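Local coordinates for membrane protein (Acinetobacter baumannii AB307-0294, PDB 5DL5) that probably forms an outer-membrane beta-barrel channel of the OprD family that lets small molecules, antibiotics among them, across the outer membrane, at residues Y322-E331 with A372-Q380. Sequence-based numbering, arbitrary orientation.
With C8E ((hydroxyethyloxy)tri(ethyloxy)octane), chain B.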
loop_
_atom_site.group_PDB
_atom_site.type_symbol
_atom_site.label_atom_id
_atom_site.label_comp_id
_atom_site.label_asym_id
_atom_site.label_seq_id
_atom_site.Cartn_x
_atom_site.Cartn_y
_atom_site.Cartn_z
ATOM N N TYR A 322 0.954 5.149 -9.276
ATOM C CA TYR A 322 -0.081 6.180 -9.025
ATOM C C TYR A 322 -1.412 5.511 -9.267
ATOM O O TYR A 322 -1.737 4.632 -8.526
ATOM C CB TYR A 322 0.121 7.464 -9.912
ATOM C CG TYR A 322 1.414 8.233 -9.571
ATOM C CD1 TYR A 322 1.459 9.088 -8.447
ATOM C CD2 TYR A 322 2.597 8.027 -10.305
ATOM C CE1 TYR A 322 2.639 9.721 -8.061
ATOM C CE2 TYR A 322 3.782 8.651 -9.942
ATOM C CZ TYR A 322 3.774 9.569 -8.879
ATOM O OH TYR A 322 4.921 10.238 -8.560
ATOM N N MET A 323 -2.168 5.804 -10.313
ATOM C CA MET A 323 -3.371 5.011 -10.550
ATOM C C MET A 323 -2.878 3.686 -11.160
ATOM O O MET A 323 -3.213 2.638 -10.679
ATOM C CB MET A 323 -4.382 5.679 -11.442
ATOM C CG MET A 323 -5.523 4.684 -11.703
ATOM S SD MET A 323 -6.703 5.355 -12.844
ATOM C CE MET A 323 -5.821 5.324 -14.380
ATOM N N SER A 324 -2.059 3.729 -12.226
ATOM C CA SER A 324 -1.396 2.512 -12.692
ATOM C C SER A 324 -0.145 2.263 -11.925
ATOM O O SER A 324 0.535 3.195 -11.494
ATOM C CB SER A 324 -1.027 2.625 -14.210
ATOM O OG SER A 324 -0.206 1.567 -14.585
ATOM N N ASP A 325 0.205 0.994 -11.756
ATOM C CA ASP A 325 1.430 0.646 -11.059
ATOM C C ASP A 325 2.567 0.254 -11.977
ATOM O O ASP A 325 3.659 -0.116 -11.465
ATOM C CB ASP A 325 1.174 -0.487 -10.134
ATOM C CG ASP A 325 0.311 -0.051 -8.935
ATOM O OD1 ASP A 325 0.576 0.984 -8.308
ATOM O OD2 ASP A 325 -0.557 -0.826 -8.606
ATOM N N PHE A 326 2.374 0.275 -13.286
ATOM C CA PHE A 326 3.561 0.051 -14.226
ATOM C C PHE A 326 4.226 -1.297 -13.950
ATOM O O PHE A 326 5.411 -1.452 -13.839
ATOM C CB PHE A 326 4.533 1.259 -14.268
ATOM C CG PHE A 326 3.821 2.538 -14.778
ATOM C CD1 PHE A 326 3.045 3.317 -13.922
ATOM C CD2 PHE A 326 3.840 2.882 -16.128
ATOM C CE1 PHE A 326 2.287 4.420 -14.419
ATOM C CE2 PHE A 326 3.142 4.004 -16.648
ATOM C CZ PHE A 326 2.300 4.726 -15.786
ATOM N N ILE A 327 3.342 -2.295 -13.955
ATOM C CA ILE A 327 3.630 -3.678 -13.457
ATOM C C ILE A 327 3.302 -4.696 -14.485
ATOM O O ILE A 327 3.309 -5.857 -14.192
ATOM C CB ILE A 327 2.773 -4.036 -12.185
ATOM C CG1 ILE A 327 1.262 -3.805 -12.468
ATOM C CG2 ILE A 327 3.394 -3.414 -10.961
ATOM C CD1 ILE A 327 0.325 -4.271 -11.337
ATOM N N GLY A 328 3.117 -4.327 -15.718
ATOM C CA GLY A 328 2.909 -5.264 -16.795
ATOM C C GLY A 328 4.146 -6.134 -17.087
ATOM O O GLY A 328 5.303 -5.827 -16.730
ATOM N N ASN A 329 3.829 -7.223 -17.722
ATOM C CA ASN A 329 4.764 -8.248 -18.104
ATOM C C ASN A 329 5.850 -7.610 -19.052
ATOM O O ASN A 329 5.484 -7.053 -20.047
ATOM C CB ASN A 329 4.027 -9.394 -18.712
ATOM C CG ASN A 329 4.932 -10.583 -19.106
ATOM O OD1 ASN A 329 6.057 -10.430 -19.592
ATOM N ND2 ASN A 329 4.349 -11.738 -19.088
ATOM N N HIS A 330 7.135 -7.646 -18.617
ATOM C CA HIS A 330 8.309 -7.004 -19.352
ATOM C C HIS A 330 8.239 -5.512 -19.389
ATOM O O HIS A 330 8.984 -4.922 -20.111
ATOM C CB HIS A 330 8.431 -7.570 -20.792
ATOM C CG HIS A 330 9.203 -8.842 -20.855
ATOM N ND1 HIS A 330 8.823 -10.001 -20.168
ATOM C CD2 HIS A 330 10.396 -9.128 -21.454
ATOM C CE1 HIS A 330 9.723 -10.959 -20.379
ATOM N NE2 HIS A 330 10.690 -10.451 -21.143
ATOM N N GLU A 331 7.304 -4.860 -18.626
ATOM C CA GLU A 331 7.114 -3.442 -18.784
ATOM C C GLU A 331 8.308 -2.657 -18.247
ATOM O O GLU A 331 8.772 -2.858 -17.110
ATOM C CB GLU A 331 5.837 -2.971 -18.053
ATOM C CG GLU A 331 5.532 -1.510 -18.299
ATOM C CD GLU A 331 4.245 -1.009 -17.727
ATOM O OE1 GLU A 331 3.569 -1.778 -17.043
ATOM O OE2 GLU A 331 3.962 0.198 -17.955
ATOM N N ALA A 372 2.900 -3.090 -26.066
ATOM C CA ALA A 372 1.865 -2.152 -25.536
ATOM C C ALA A 372 2.541 -1.129 -24.596
ATOM O O ALA A 372 3.723 -1.272 -24.146
ATOM C CB ALA A 372 0.705 -2.919 -24.796
ATOM N N GLN A 373 1.807 -0.040 -24.387
ATOM C CA GLN A 373 2.299 1.144 -23.683
ATOM C C GLN A 373 1.192 1.772 -22.882
ATOM O O GLN A 373 0.045 1.613 -23.200
ATOM C CB GLN A 373 2.731 2.235 -24.742
ATOM C CG GLN A 373 3.797 1.725 -25.646
ATOM C CD GLN A 373 3.902 2.488 -26.909
ATOM O OE1 GLN A 373 4.894 3.117 -27.147
ATOM N NE2 GLN A 373 2.859 2.426 -27.744
ATOM N N GLU A 374 1.593 2.589 -21.928
ATOM C CA GLU A 374 0.666 3.354 -21.147
ATOM C C GLU A 374 1.361 4.626 -20.658
ATOM O O GLU A 374 2.604 4.680 -20.583
ATOM C CB GLU A 374 0.221 2.551 -19.923
ATOM C CG GLU A 374 1.328 2.178 -18.960
ATOM C CD GLU A 374 0.831 1.299 -17.750
ATOM O OE1 GLU A 374 1.604 0.501 -17.179
ATOM O OE2 GLU A 374 -0.366 1.416 -17.319
ATOM N N ARG A 375 0.556 5.645 -20.392
ATOM C CA ARG A 375 1.056 6.784 -19.706
ATOM C C ARG A 375 0.043 7.430 -18.779
ATOM O O ARG A 375 -1.153 7.414 -19.051
ATOM C CB ARG A 375 1.458 7.860 -20.757
ATOM C CG ARG A 375 0.321 8.531 -21.408
ATOM C CD ARG A 375 0.849 9.516 -22.455
ATOM N NE ARG A 375 -0.283 10.187 -22.998
ATOM C CZ ARG A 375 -0.922 9.844 -24.105
ATOM N NH1 ARG A 375 -0.483 8.828 -24.867
ATOM N NH2 ARG A 375 -2.019 10.531 -24.438
ATOM N N GLU A 376 0.609 8.134 -17.810
ATOM C CA GLU A 376 -0.142 8.755 -16.792
ATOM C C GLU A 376 0.414 10.104 -16.423
ATOM O O GLU A 376 1.610 10.229 -16.131
ATOM C CB GLU A 376 -0.161 7.860 -15.505
ATOM C CG GLU A 376 -1.232 8.309 -14.525
ATOM C CD GLU A 376 -1.419 7.371 -13.315
ATOM O OE1 GLU A 376 -1.988 7.881 -12.301
ATOM O OE2 GLU A 376 -1.036 6.145 -13.330
ATOM N N PHE A 377 -0.451 11.081 -16.466
ATOM C CA PHE A 377 -0.234 12.449 -15.935
ATOM C C PHE A 377 -1.005 12.643 -14.584
ATOM O O PHE A 377 -2.252 12.525 -14.513
ATOM C CB PHE A 377 -0.659 13.547 -16.935
ATOM C CG PHE A 377 -0.295 14.971 -16.479
ATOM C CD1 PHE A 377 0.974 15.274 -15.918
ATOM C CD2 PHE A 377 -1.234 16.067 -16.598
ATOM C CE1 PHE A 377 1.286 16.585 -15.502
ATOM C CE2 PHE A 377 -0.896 17.377 -16.210
ATOM C CZ PHE A 377 0.339 17.641 -15.676
ATOM N N PHE A 378 -0.247 12.869 -13.524
ATOM C CA PHE A 378 -0.810 12.898 -12.153
ATOM C C PHE A 378 -0.629 14.298 -11.537
ATOM O O PHE A 378 0.486 14.927 -11.695
ATOM C CB PHE A 378 0.008 11.860 -11.350
ATOM C CG PHE A 378 -0.270 11.911 -9.838
ATOM C CD1 PHE A 378 -1.393 11.247 -9.320
ATOM C CD2 PHE A 378 0.555 12.600 -8.970
ATOM C CE1 PHE A 378 -1.641 11.276 -7.925
ATOM C CE2 PHE A 378 0.252 12.708 -7.601
ATOM C CZ PHE A 378 -0.801 12.007 -7.078
ATOM N N ASN A 379 -1.651 14.809 -10.837
ATOM C CA ASN A 379 -1.504 15.989 -10.023
ATOM C C ASN A 379 -2.169 15.750 -8.682
ATOM O O ASN A 379 -3.267 15.149 -8.624
ATOM C CB ASN A 379 -2.097 17.203 -10.672
ATOM C CG ASN A 379 -1.250 17.693 -11.821
ATOM O OD1 ASN A 379 -0.352 18.488 -11.630
ATOM N ND2 ASN A 379 -1.499 17.144 -13.036
ATOM N N GLN A 380 -1.499 16.186 -7.634
ATOM C CA GLN A 380 -2.108 16.199 -6.333
ATOM C C GLN A 380 -1.817 17.492 -5.637
ATOM O O GLN A 380 -0.710 17.951 -5.618
ATOM C CB GLN A 380 -1.627 15.003 -5.462
ATOM C CG GLN A 380 -2.213 15.078 -4.060
ATOM C CD GLN A 380 -1.976 13.777 -3.299
ATOM O OE1 GLN A 380 -2.592 12.751 -3.554
ATOM N NE2 GLN A 380 -1.054 13.818 -2.394
HETATM C C6 C8E B . -14.628 -5.496 -7.180
HETATM C C7 C8E B . -14.705 -3.958 -7.402
HETATM C C8 C8E B . -14.581 -3.468 -8.865
HETATM O O9 C8E B . -13.880 -2.183 -9.034
HETATM C C10 C8E B . -12.770 -2.413 -9.895
HETATM C C11 C8E B . -11.566 -2.910 -9.076
HETATM O O12 C8E B . -10.348 -2.695 -9.756
HETATM C C13 C8E B . -9.977 -1.337 -10.028
HETATM C C14 C8E B . -9.067 -0.806 -8.952
HETATM O O15 C8E B . -7.876 -0.193 -9.438
HETATM C C16 C8E B . -7.012 -0.938 -10.309
HETATM C C17 C8E B . -5.609 -0.444 -9.961
HETATM O O18 C8E B . -5.772 0.926 -9.485
HETATM C C19 C8E B . -4.895 1.304 -8.415
HETATM C C20 C8E B . -5.083 2.785 -8.135
HETATM O O21 C8E B . -4.104 3.443 -7.280
HETATM O O HOH W 1 0.664 -1.529 -15.661
#
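Glu376 reaches from its strand to grip the backbone of 322-331 with both carboxylate oxygens: OE1 takes the N-H of Met323 through its syn lone pair (2.9 Å), and OE2 takes that of Ser324 (2.8 Å). A glutamate suits the task, since CG anti to the backbone N (chi1 -165°) and an extended chain carry the acid to two successive amides; Ser400 holds OE1 as well. Beside it the flat rings of Tyr322 and Phe378 pack closely as an oblique pair, planes at 32°, Tyr322 CD1 over the centre of the Phe378 ring. Ser324, a small hydroxyl, serves twice: OG donates to Glu374 OE2 (2.7 Å), which also binds Tyr402, and accepts the N-H of Phe326, closing an ST turn. The flat Phe326 ring slips between the acids, one face toward the Glu374 carboxylate, its edge toward Glu376. In this OprD-family barrel 322-331 belongs to the long loop between strands 289-300 and 332-341, folded inward against strand 371-384. The Glu374 end is looser and watered: a water donates to Glu374 OE1 (2.7 Å) and accepts from Ile327 N. Glu331 OE2 lies 2.5 Å from Glu374 OE1; one of the two acids probably carries a proton and donates it.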